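Local coordinates for protein ATP phosphoribosyltransferase (Thermotoga maritima, PDB 1O63) that probably catalyses the first step of histidine biosynthesis, the condensation of ATP with 5-phosphoribose 1-diphosphate to give phosphoribosyl-ATP, at residues A59-L70 against F168-N177; N85-G93 against L145-L156. All coordinates share one frame; numbering follows the deposited sequence.

Interaction 1 (A59-L70 against F168-N177); sequences ADIGFCGTDVLL and FVIRTHVVVN
The imidazole of His173 carries Leu69 CD2 over one face, displaced toward the rim, while Cys64 O and Thr66 OG1 lie at its edge in the ring plane. A second ring, Phe168, has Leu70 CD2 almost centred over one face, 3.7 Å from the ring centroid to CD2, and Thr66 CG2 nearby at an oblique angle. Both CH-pi contacts come from the helix that starts at Thr66, seated on an antiparallel strand pair, 61-65 against 168-176, within the mixed sheet of this periplasmic-binding-protein-like fold.

The histidine is gripped at both nitrogens. His173 NE2 and Thr66 OG1 are 2.7 Å apart in a hydrogen bond whose proton could come from either, and ND1 bonds to Gln78. The threonine hydroxyl, placed anti to its own carbonyl carbon (chi1 -42°), is in addition the acceptor of a nearly straight bond from Arg171 N, with OG1 2.8 Å from that nitrogen. With these two partners it ties the first turn of the helix to the strand, beside a weak bond from Thr66 N to Arg171 O.

Farther along, Gly62 and Val175 exchange two backbone hydrogen bonds, and Val175 CG2 lies 3.6 Å from Gly62 O. On the face bearing Ile61, Phe63, Val174 and Val176, the side chains run alongside one another: Ile61 CG2 meets Val174 CG2 at 3.7 Å, and Phe63 CE2 comes to 3.8 Å from Val174 CB. Helix 185-204 covers this face through Phe191, Leu192 and Leu195. Where the strand gives way to helix 178-183, the amide of Asn177 is shared between two jobs: OD1 caps Val179 N, while ND2 donates to Ala59 O at 3.3 Å, with that oxygen lying 23° out of the amide plane.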
loop_
_atom_site.group_PDB
_atom_site.type_symbol
_atom_site.label_atom_id
_atom_site.label_comp_id
_atom_site.label_asym_id
_atom_site.label_seq_id
_atom_site.Cartn_x
_atom_site.Cartn_y
_atom_site.Cartn_z
ATOM N N ALA A 59 7.365 -16.320 -11.748
ATOM C CA ALA A 59 6.395 -16.103 -12.802
ATOM C C ALA A 59 7.136 -15.882 -14.139
ATOM O O ALA A 59 8.250 -15.366 -14.136
ATOM C CB ALA A 59 5.559 -14.862 -12.487
ATOM N N ASP A 60 6.505 -16.228 -15.235
ATOM C CA ASP A 60 7.056 -16.047 -16.566
ATOM C C ASP A 60 6.615 -14.716 -17.184
ATOM O O ASP A 60 7.405 -14.042 -17.836
ATOM C CB ASP A 60 6.548 -17.194 -17.488
ATOM C CG ASP A 60 7.086 -18.543 -16.977
ATOM O OD1 ASP A 60 8.308 -18.625 -16.799
ATOM O OD2 ASP A 60 6.283 -19.468 -16.815
ATOM N N ILE A 61 5.318 -14.418 -17.135
ATOM C CA ILE A 61 4.783 -13.198 -17.759
ATOM C C ILE A 61 3.942 -12.439 -16.725
ATOM O O ILE A 61 3.273 -13.077 -15.914
ATOM C CB ILE A 61 3.939 -13.530 -18.985
ATOM C CG1 ILE A 61 4.819 -14.212 -20.072
ATOM C CG2 ILE A 61 3.311 -12.276 -19.626
ATOM C CD1 ILE A 61 3.981 -15.040 -21.038
ATOM N N GLY A 62 3.948 -11.107 -16.793
ATOM C CA GLY A 62 3.111 -10.324 -15.892
ATOM C C GLY A 62 2.587 -9.070 -16.591
ATOM O O GLY A 62 2.819 -8.847 -17.787
ATOM N N PHE A 63 1.671 -8.393 -15.898
ATOM C CA PHE A 63 1.027 -7.183 -16.352
ATOM C C PHE A 63 0.975 -6.160 -15.190
ATOM O O PHE A 63 0.749 -6.560 -14.055
ATOM C CB PHE A 63 -0.408 -7.424 -16.833
ATOM C CG PHE A 63 -0.527 -8.533 -17.841
ATOM C CD1 PHE A 63 -0.601 -9.856 -17.424
ATOM C CD2 PHE A 63 -0.511 -8.267 -19.198
ATOM C CE1 PHE A 63 -0.677 -10.899 -18.310
ATOM C CE2 PHE A 63 -0.558 -9.310 -20.114
ATOM C CZ PHE A 63 -0.656 -10.613 -19.676
ATOM N N CYS A 64 1.252 -4.908 -15.515
ATOM C CA CYS A 64 1.171 -3.845 -14.522
ATOM C C CYS A 64 1.033 -2.486 -15.205
ATOM O O CYS A 64 1.246 -2.357 -16.410
ATOM C CB CYS A 64 2.357 -3.877 -13.564
ATOM S SG CYS A 64 3.966 -3.786 -14.387
ATOM N N GLY A 65 0.582 -1.474 -14.477
ATOM C CA GLY A 65 0.398 -0.159 -15.112
ATOM C C GLY A 65 1.706 0.597 -15.243
ATOM O O GLY A 65 2.742 0.292 -14.666
ATOM N N THR A 66 1.617 1.746 -15.954
ATOM C CA THR A 66 2.791 2.585 -16.143
ATOM C C THR A 66 3.313 3.134 -14.821
ATOM O O THR A 66 4.526 3.318 -14.658
ATOM C CB THR A 66 2.481 3.762 -17.103
ATOM O OG1 THR A 66 1.690 3.265 -18.200
ATOM C CG2 THR A 66 3.769 4.354 -17.647
ATOM N N ASP A 67 2.447 3.397 -13.874
ATOM C CA ASP A 67 2.826 3.895 -12.554
ATOM C C ASP A 67 3.793 2.919 -11.895
ATOM O O ASP A 67 4.859 3.340 -11.430
ATOM C CB ASP A 67 1.589 4.147 -11.688
ATOM C CG ASP A 67 0.614 2.994 -11.660
ATOM O OD1 ASP A 67 0.053 2.711 -10.575
ATOM O OD2 ASP A 67 0.378 2.328 -12.692
ATOM N N VAL A 68 3.449 1.638 -11.854
ATOM C CA VAL A 68 4.326 0.617 -11.265
ATOM C C VAL A 68 5.670 0.614 -11.968
ATOM O O VAL A 68 6.729 0.640 -11.354
ATOM C CB VAL A 68 3.692 -0.778 -11.334
ATOM C CG1 VAL A 68 4.628 -1.903 -10.922
ATOM C CG2 VAL A 68 2.413 -0.838 -10.481
ATOM N N LEU A 69 5.639 0.535 -13.310
ATOM C CA LEU A 69 6.838 0.455 -14.114
ATOM C C LEU A 69 7.793 1.610 -13.906
ATOM O O LEU A 69 9.021 1.410 -13.873
ATOM C CB LEU A 69 6.481 0.345 -15.611
ATOM C CG LEU A 69 6.898 -0.949 -16.308
ATOM C CD1 LEU A 69 6.533 -2.153 -15.470
ATOM C CD2 LEU A 69 6.289 -1.071 -17.699
ATOM N N LEU A 70 7.242 2.830 -13.849
ATOM C CA LEU A 70 8.121 3.999 -13.698
ATOM C C LEU A 70 8.503 4.212 -12.244
ATOM O O LEU A 70 9.507 4.866 -11.987
ATOM C CB LEU A 70 7.494 5.242 -14.289
ATOM C CG LEU A 70 7.829 5.729 -15.671
ATOM C CD1 LEU A 70 8.689 4.803 -16.516
ATOM C CD2 LEU A 70 6.565 6.113 -16.443
ATOM N N PHE A 168 2.421 11.800 -17.078
ATOM C CA PHE A 168 2.438 10.721 -18.045
ATOM C C PHE A 168 1.081 10.039 -18.047
ATOM O O PHE A 168 0.341 10.036 -17.034
ATOM C CB PHE A 168 3.543 9.694 -17.923
ATOM C CG PHE A 168 3.679 8.994 -16.616
ATOM C CD1 PHE A 168 2.851 7.927 -16.290
ATOM C CD2 PHE A 168 4.643 9.384 -15.698
ATOM C CE1 PHE A 168 2.987 7.277 -15.078
ATOM C CE2 PHE A 168 4.770 8.756 -14.475
ATOM C CZ PHE A 168 3.935 7.687 -14.162
ATOM N N VAL A 169 0.802 9.466 -19.209
ATOM C CA VAL A 169 -0.448 8.719 -19.366
ATOM C C VAL A 169 -0.185 7.292 -18.880
ATOM O O VAL A 169 0.935 6.829 -19.042
ATOM C CB VAL A 169 -0.866 8.702 -20.848
ATOM C CG1 VAL A 169 -1.915 7.631 -21.099
ATOM C CG2 VAL A 169 -1.369 10.092 -21.232
ATOM N N ILE A 170 -1.140 6.698 -18.195
ATOM C CA ILE A 170 -0.970 5.373 -17.614
ATOM C C ILE A 170 -1.758 4.330 -18.403
ATOM O O ILE A 170 -2.957 4.470 -18.646
ATOM C CB ILE A 170 -1.406 5.319 -16.151
ATOM C CG1 ILE A 170 -0.423 6.148 -15.273
ATOM C CG2 ILE A 170 -1.456 3.887 -15.623
ATOM C CD1 ILE A 170 -1.122 6.575 -13.986
ATOM N N ARG A 171 -1.051 3.268 -18.765
ATOM C CA ARG A 171 -1.653 2.175 -19.519
ATOM C C ARG A 171 -1.239 0.846 -18.851
ATOM O O ARG A 171 -0.399 0.812 -17.980
ATOM C CB ARG A 171 -1.010 2.130 -20.930
ATOM C CG ARG A 171 -0.964 3.440 -21.664
ATOM C CD ARG A 171 -0.524 3.276 -23.113
ATOM N NE ARG A 171 -0.981 4.427 -23.914
ATOM C CZ ARG A 171 -0.338 5.593 -23.899
ATOM N NH1 ARG A 171 0.731 5.750 -23.134
ATOM N NH2 ARG A 171 -0.814 6.578 -24.638
ATOM N N THR A 172 -1.742 -0.238 -19.417
ATOM C CA THR A 172 -1.334 -1.582 -19.004
ATOM C C THR A 172 -0.100 -1.955 -19.821
ATOM O O THR A 172 -0.010 -1.552 -20.979
ATOM C CB THR A 172 -2.464 -2.576 -19.316
ATOM O OG1 THR A 172 -3.637 -2.075 -18.639
ATOM C CG2 THR A 172 -2.155 -3.979 -18.852
ATOM N N HIS A 173 0.842 -2.681 -19.212
ATOM C CA HIS A 173 2.030 -3.107 -19.966
ATOM C C HIS A 173 2.168 -4.641 -19.752
ATOM O O HIS A 173 1.734 -5.075 -18.692
ATOM C CB HIS A 173 3.290 -2.472 -19.388
ATOM C CG HIS A 173 3.354 -0.978 -19.479
ATOM N ND1 HIS A 173 4.053 -0.318 -20.439
ATOM C CD2 HIS A 173 2.757 -0.026 -18.710
ATOM C CE1 HIS A 173 3.886 1.009 -20.276
ATOM N NE2 HIS A 173 3.103 1.195 -19.226
ATOM N N VAL A 174 2.700 -5.344 -20.716
ATOM C CA VAL A 174 3.033 -6.771 -20.525
ATOM C C VAL A 174 4.547 -6.866 -20.317
ATOM O O VAL A 174 5.323 -6.189 -21.016
ATOM C CB VAL A 174 2.553 -7.661 -21.643
ATOM C CG1 VAL A 174 3.006 -7.143 -23.005
ATOM C CG2 VAL A 174 3.065 -9.111 -21.472
ATOM N N VAL A 175 4.969 -7.624 -19.303
ATOM C CA VAL A 175 6.375 -7.725 -18.942
ATOM C C VAL A 175 6.758 -9.202 -18.823
ATOM O O VAL A 175 5.922 -10.010 -18.401
ATOM C CB VAL A 175 6.739 -7.006 -17.646
ATOM C CG1 VAL A 175 6.920 -5.510 -17.899
ATOM C CG2 VAL A 175 5.733 -7.252 -16.528
ATOM N N VAL A 176 7.960 -9.550 -19.263
ATOM C CA VAL A 176 8.345 -10.965 -19.300
ATOM C C VAL A 176 9.632 -11.181 -18.511
ATOM O O VAL A 176 10.585 -10.423 -18.656
ATOM C CB VAL A 176 8.556 -11.438 -20.752
ATOM C CG1 VAL A 176 9.106 -12.857 -20.839
ATOM C CG2 VAL A 176 7.248 -11.415 -21.573
ATOM N N ASN A 177 9.677 -12.255 -17.736
ATOM C CA ASN A 177 10.929 -12.638 -17.043
ATOM C C ASN A 177 11.937 -13.053 -18.111
ATOM O O ASN A 177 11.687 -13.940 -18.925
ATOM C CB ASN A 177 10.587 -13.801 -16.116
ATOM C CG ASN A 177 11.744 -14.502 -15.453
ATOM O OD1 ASN A 177 12.885 -14.050 -15.480
ATOM N ND2 ASN A 177 11.433 -15.633 -14.825
#

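Interaction 2 (N85-G93 against L145-L156); sequences NISRMVLAG and LIVDITETGRTL
Arg88 reaches from its strand toward the turn that follows Thr150, and its side chain can be traced outward along that course. CB begins near the carbonyl of Thr150, 4.0 Å from Thr150 O, whose oxygen accepts the backbone bond from Arg88 N. Bent at chi3 (-79°), the chain brings the guanidinium over the threonine methyl, and CZ lies 4.1 Å from Thr150 CG2, which sits beneath one face toward the rim. At the tip, NH2 makes a weak hydrogen bond to Glu151 O at 3.4 Å, while NH1 is held by a salt bridge to Glu166. The carboxylate of Glu151 is turned elsewhere, to Arg11.

On the opposite face of the strand pair, Ile149 divides its branches between two neighbours. Its CG2, anti to the backbone N, rests 3.5 Å from Ser87 OG, and CG1 lies 4.0 Å from CE of Met89, a selenomethionine whose twice-bent chain also carries SE past Val147 CG1. An alanine in place of Ile149 would remove both branches and would probably open a gap beside Met89 CE and Ser87 OG and let the selenomethionine tip shift.

Six backbone bonds join strand 85-93 to strand 145-150, running in both directions between Arg88 and Thr150, Val90 and Asp148, and Ala92 and Ile146. Between the last two of these pairs, Leu91 CD1 meets Val147 CG2 at 3.8 Å, and Leu156 returns from the helix to set CD1 4.0 Å from Val90 CG2. The chain thus leaves a sheet strand through a turn containing Gly153 and enters a short helix; its Asp-Ile-Thr-Glu-Thr-Gly-Arg-Thr sequence is consistent with the phosphoribosyl-diphosphate-binding loop of the HisG family, carried at the strand end of a type II periplasmic-binding-protein fold.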
loop_
_atom_site.group_PDB
_atom_site.type_symbol
_atom_site.label_atom_id
_atom_site.label_comp_id
_atom_site.label_asym_id
_atom_site.label_seq_id
_atom_site.Cartn_x
_atom_site.Cartn_y
_atom_site.Cartn_z
ATOM N N ASN A 85 -5.643 3.845 -22.835
ATOM C CA ASN A 85 -5.256 4.785 -21.779
ATOM C C ASN A 85 -6.174 4.538 -20.584
ATOM O O ASN A 85 -7.405 4.656 -20.725
ATOM C CB ASN A 85 -5.434 6.230 -22.253
ATOM C CG ASN A 85 -4.499 6.625 -23.365
ATOM O OD1 ASN A 85 -3.398 6.094 -23.509
ATOM N ND2 ASN A 85 -4.928 7.588 -24.182
ATOM N N ILE A 86 -5.624 4.166 -19.431
ATOM C CA ILE A 86 -6.477 3.935 -18.268
ATOM C C ILE A 86 -6.676 5.217 -17.446
ATOM O O ILE A 86 -7.739 5.487 -16.908
ATOM C CB ILE A 86 -5.802 2.935 -17.288
ATOM C CG1 ILE A 86 -5.245 1.742 -18.010
ATOM C CG2 ILE A 86 -6.770 2.571 -16.167
ATOM C CD1 ILE A 86 -6.223 0.904 -18.798
ATOM N N SER A 87 -5.531 5.844 -17.144
ATOM C CA SER A 87 -5.559 7.044 -16.285
ATOM C C SER A 87 -4.349 7.916 -16.559
ATOM O O SER A 87 -3.639 7.701 -17.547
ATOM C CB SER A 87 -5.575 6.572 -14.825
ATOM O OG SER A 87 -4.549 5.621 -14.610
ATOM N N ARG A 88 -4.157 8.945 -15.739
ATOM C CA ARG A 88 -3.046 9.881 -15.916
ATOM C C ARG A 88 -2.352 10.134 -14.557
ATOM O O ARG A 88 -3.027 10.350 -13.571
ATOM C CB ARG A 88 -3.528 11.235 -16.422
ATOM C CG ARG A 88 -4.117 11.304 -17.821
ATOM C CD ARG A 88 -4.829 12.655 -18.019
ATOM N NE ARG A 88 -6.140 12.667 -17.405
ATOM C CZ ARG A 88 -6.876 13.713 -17.073
ATOM N NH1 ARG A 88 -6.448 14.951 -17.260
ATOM N NH2 ARG A 88 -8.080 13.526 -16.524
HETATM N N MSE A 89 -1.055 10.315 -14.618
HETATM C CA MSE A 89 -0.278 10.740 -13.428
HETATM C C MSE A 89 -0.153 12.263 -13.564
HETATM O O MSE A 89 0.270 12.752 -14.627
HETATM C CB MSE A 89 1.052 10.050 -13.387
HETATM C CG MSE A 89 1.959 10.379 -12.201
HETATM SE SE MSE A 89 1.319 9.569 -10.578
HETATM C CE MSE A 89 1.896 7.751 -10.870
ATOM N N VAL A 90 -0.627 13.010 -12.567
ATOM C CA VAL A 90 -0.594 14.468 -12.677
ATOM C C VAL A 90 0.030 15.129 -11.460
ATOM O O VAL A 90 0.142 14.521 -10.407
ATOM C CB VAL A 90 -2.018 15.054 -12.855
ATOM C CG1 VAL A 90 -2.641 14.526 -14.138
ATOM C CG2 VAL A 90 -2.928 14.740 -11.658
ATOM N N LEU A 91 0.434 16.373 -11.645
ATOM C CA LEU A 91 0.824 17.264 -10.571
ATOM C C LEU A 91 -0.442 18.108 -10.296
ATOM O O LEU A 91 -1.075 18.511 -11.289
ATOM C CB LEU A 91 1.959 18.215 -10.991
ATOM C CG LEU A 91 2.327 19.260 -9.906
ATOM C CD1 LEU A 91 3.036 18.553 -8.769
ATOM C CD2 LEU A 91 3.227 20.340 -10.512
ATOM N N ALA A 92 -0.888 18.170 -9.076
ATOM C CA ALA A 92 -2.082 18.968 -8.734
ATOM C C ALA A 92 -1.858 19.772 -7.455
ATOM O O ALA A 92 -1.030 19.465 -6.605
ATOM C CB ALA A 92 -3.301 18.080 -8.576
ATOM N N GLY A 93 -2.692 20.823 -7.304
ATOM C CA GLY A 93 -2.585 21.683 -6.108
ATOM C C GLY A 93 -3.863 22.527 -5.964
ATOM O O GLY A 93 -4.713 22.527 -6.840
ATOM N N LEU A 145 1.535 20.619 -2.836
ATOM C CA LEU A 145 1.157 19.992 -4.066
ATOM C C LEU A 145 1.102 18.456 -3.890
ATOM O O LEU A 145 1.608 17.926 -2.925
ATOM C CB LEU A 145 2.200 20.228 -5.192
ATOM C CG LEU A 145 2.572 21.664 -5.541
ATOM C CD1 LEU A 145 3.878 21.737 -6.338
ATOM C CD2 LEU A 145 1.470 22.375 -6.303
ATOM N N ILE A 146 0.442 17.809 -4.844
ATOM C CA ILE A 146 0.475 16.345 -4.855
ATOM C C ILE A 146 0.859 15.851 -6.249
ATOM O O ILE A 146 0.746 16.619 -7.206
ATOM C CB ILE A 146 -0.856 15.686 -4.478
ATOM C CG1 ILE A 146 -1.907 16.031 -5.525
ATOM C CG2 ILE A 146 -1.263 16.071 -3.040
ATOM C CD1 ILE A 146 -3.267 15.407 -5.340
ATOM N N VAL A 147 1.365 14.626 -6.293
ATOM C CA VAL A 147 1.573 13.946 -7.590
ATOM C C VAL A 147 0.746 12.662 -7.457
ATOM O O VAL A 147 1.011 11.887 -6.539
ATOM C CB VAL A 147 3.030 13.644 -7.906
ATOM C CG1 VAL A 147 3.143 12.612 -9.018
ATOM C CG2 VAL A 147 3.811 14.897 -8.257
ATOM N N ASP A 148 -0.317 12.542 -8.237
ATOM C CA ASP A 148 -1.212 11.382 -8.045
ATOM C C ASP A 148 -1.926 11.023 -9.334
ATOM O O ASP A 148 -1.891 11.766 -10.322
ATOM C CB ASP A 148 -2.241 11.682 -6.950
ATOM C CG ASP A 148 -2.853 10.455 -6.320
ATOM O OD1 ASP A 148 -2.394 9.322 -6.598
ATOM O OD2 ASP A 148 -3.812 10.599 -5.533
ATOM N N ILE A 149 -2.615 9.898 -9.308
ATOM C CA ILE A 149 -3.360 9.417 -10.467
ATOM C C ILE A 149 -4.803 9.967 -10.392
ATOM O O ILE A 149 -5.380 10.036 -9.318
ATOM C CB ILE A 149 -3.473 7.881 -10.453
ATOM C CG1 ILE A 149 -2.096 7.203 -10.534
ATOM C CG2 ILE A 149 -4.386 7.360 -11.560
ATOM C CD1 ILE A 149 -2.286 5.664 -10.367
ATOM N N THR A 150 -5.326 10.283 -11.550
ATOM C CA THR A 150 -6.677 10.719 -11.790
ATOM C C THR A 150 -7.168 10.087 -13.099
ATOM O O THR A 150 -6.369 9.802 -13.985
ATOM C CB THR A 150 -6.763 12.263 -11.932
ATOM O OG1 THR A 150 -8.132 12.653 -12.072
ATOM C CG2 THR A 150 -6.015 12.741 -13.170
ATOM N N GLU A 151 -8.461 9.822 -13.216
ATOM C CA GLU A 151 -9.010 9.260 -14.450
ATOM C C GLU A 151 -9.872 10.324 -15.143
ATOM O O GLU A 151 -9.741 10.537 -16.344
ATOM C CB GLU A 151 -9.844 8.015 -14.153
ATOM C CG GLU A 151 -8.974 6.869 -13.583
ATOM C CD GLU A 151 -9.669 5.530 -13.748
ATOM O OE1 GLU A 151 -9.324 4.574 -13.014
ATOM O OE2 GLU A 151 -10.544 5.406 -14.634
ATOM N N THR A 152 -10.757 10.958 -14.376
ATOM C CA THR A 152 -11.610 11.984 -14.969
ATOM C C THR A 152 -11.390 13.353 -14.318
ATOM O O THR A 152 -12.056 14.308 -14.715
ATOM C CB THR A 152 -13.112 11.655 -14.839
ATOM O OG1 THR A 152 -13.476 11.636 -13.454
ATOM C CG2 THR A 152 -13.485 10.369 -15.506
ATOM N N GLY A 153 -10.654 13.388 -13.209
ATOM C CA GLY A 153 -10.423 14.624 -12.473
ATOM C C GLY A 153 -11.462 14.893 -11.412
ATOM O O GLY A 153 -11.421 15.917 -10.717
ATOM N N ARG A 154 -12.414 13.975 -11.223
ATOM C CA ARG A 154 -13.485 14.111 -10.268
ATOM C C ARG A 154 -13.027 14.294 -8.832
ATOM O O ARG A 154 -13.402 15.290 -8.187
ATOM C CB ARG A 154 -14.448 12.910 -10.327
ATOM C CG ARG A 154 -15.441 12.856 -9.174
ATOM C CD ARG A 154 -15.991 11.436 -9.003
ATOM N NE ARG A 154 -17.363 11.426 -8.565
ATOM C CZ ARG A 154 -17.846 11.288 -7.349
ATOM N NH1 ARG A 154 -19.165 11.323 -7.133
ATOM N NH2 ARG A 154 -17.022 11.102 -6.323
ATOM N N THR A 155 -12.275 13.337 -8.287
ATOM C CA THR A 155 -11.793 13.467 -6.906
ATOM C C THR A 155 -11.011 14.758 -6.737
ATOM O O THR A 155 -11.213 15.487 -5.767
ATOM C CB THR A 155 -10.933 12.261 -6.516
ATOM O OG1 THR A 155 -11.602 11.074 -6.975
ATOM C CG2 THR A 155 -10.706 12.141 -5.024
ATOM N N LEU A 156 -10.159 15.117 -7.701
ATOM C CA LEU A 156 -9.445 16.400 -7.593
ATOM C C LEU A 156 -10.415 17.587 -7.549
ATOM O O LEU A 156 -10.339 18.444 -6.646
ATOM C CB LEU A 156 -8.486 16.553 -8.765
ATOM C CG LEU A 156 -7.362 15.478 -8.825
ATOM C CD1 LEU A 156 -6.521 15.685 -10.046
ATOM C CD2 LEU A 156 -6.534 15.477 -7.557
#

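From the N terminus the chain first lays down 59-70, then 85-93, the earlier members of the two pairs. Segment 145-156 returns to 85-93 and closes the inner loop; 168-177 then comes back to 59-70 and closes the outer one, so interaction 2 is nested within interaction 1. Their centres are about 19 Å apart, yet both belong to one sheet, because strands 81-94 and 161-176 are direct neighbours. Ile170 N to Ser87 O, at 2.8 Å, is a probable hydrogen bond that joins them, at a classic beta bulge of Ile86 and Ser87 opposite Ile170. These two long strands run between the two lobes of the fold.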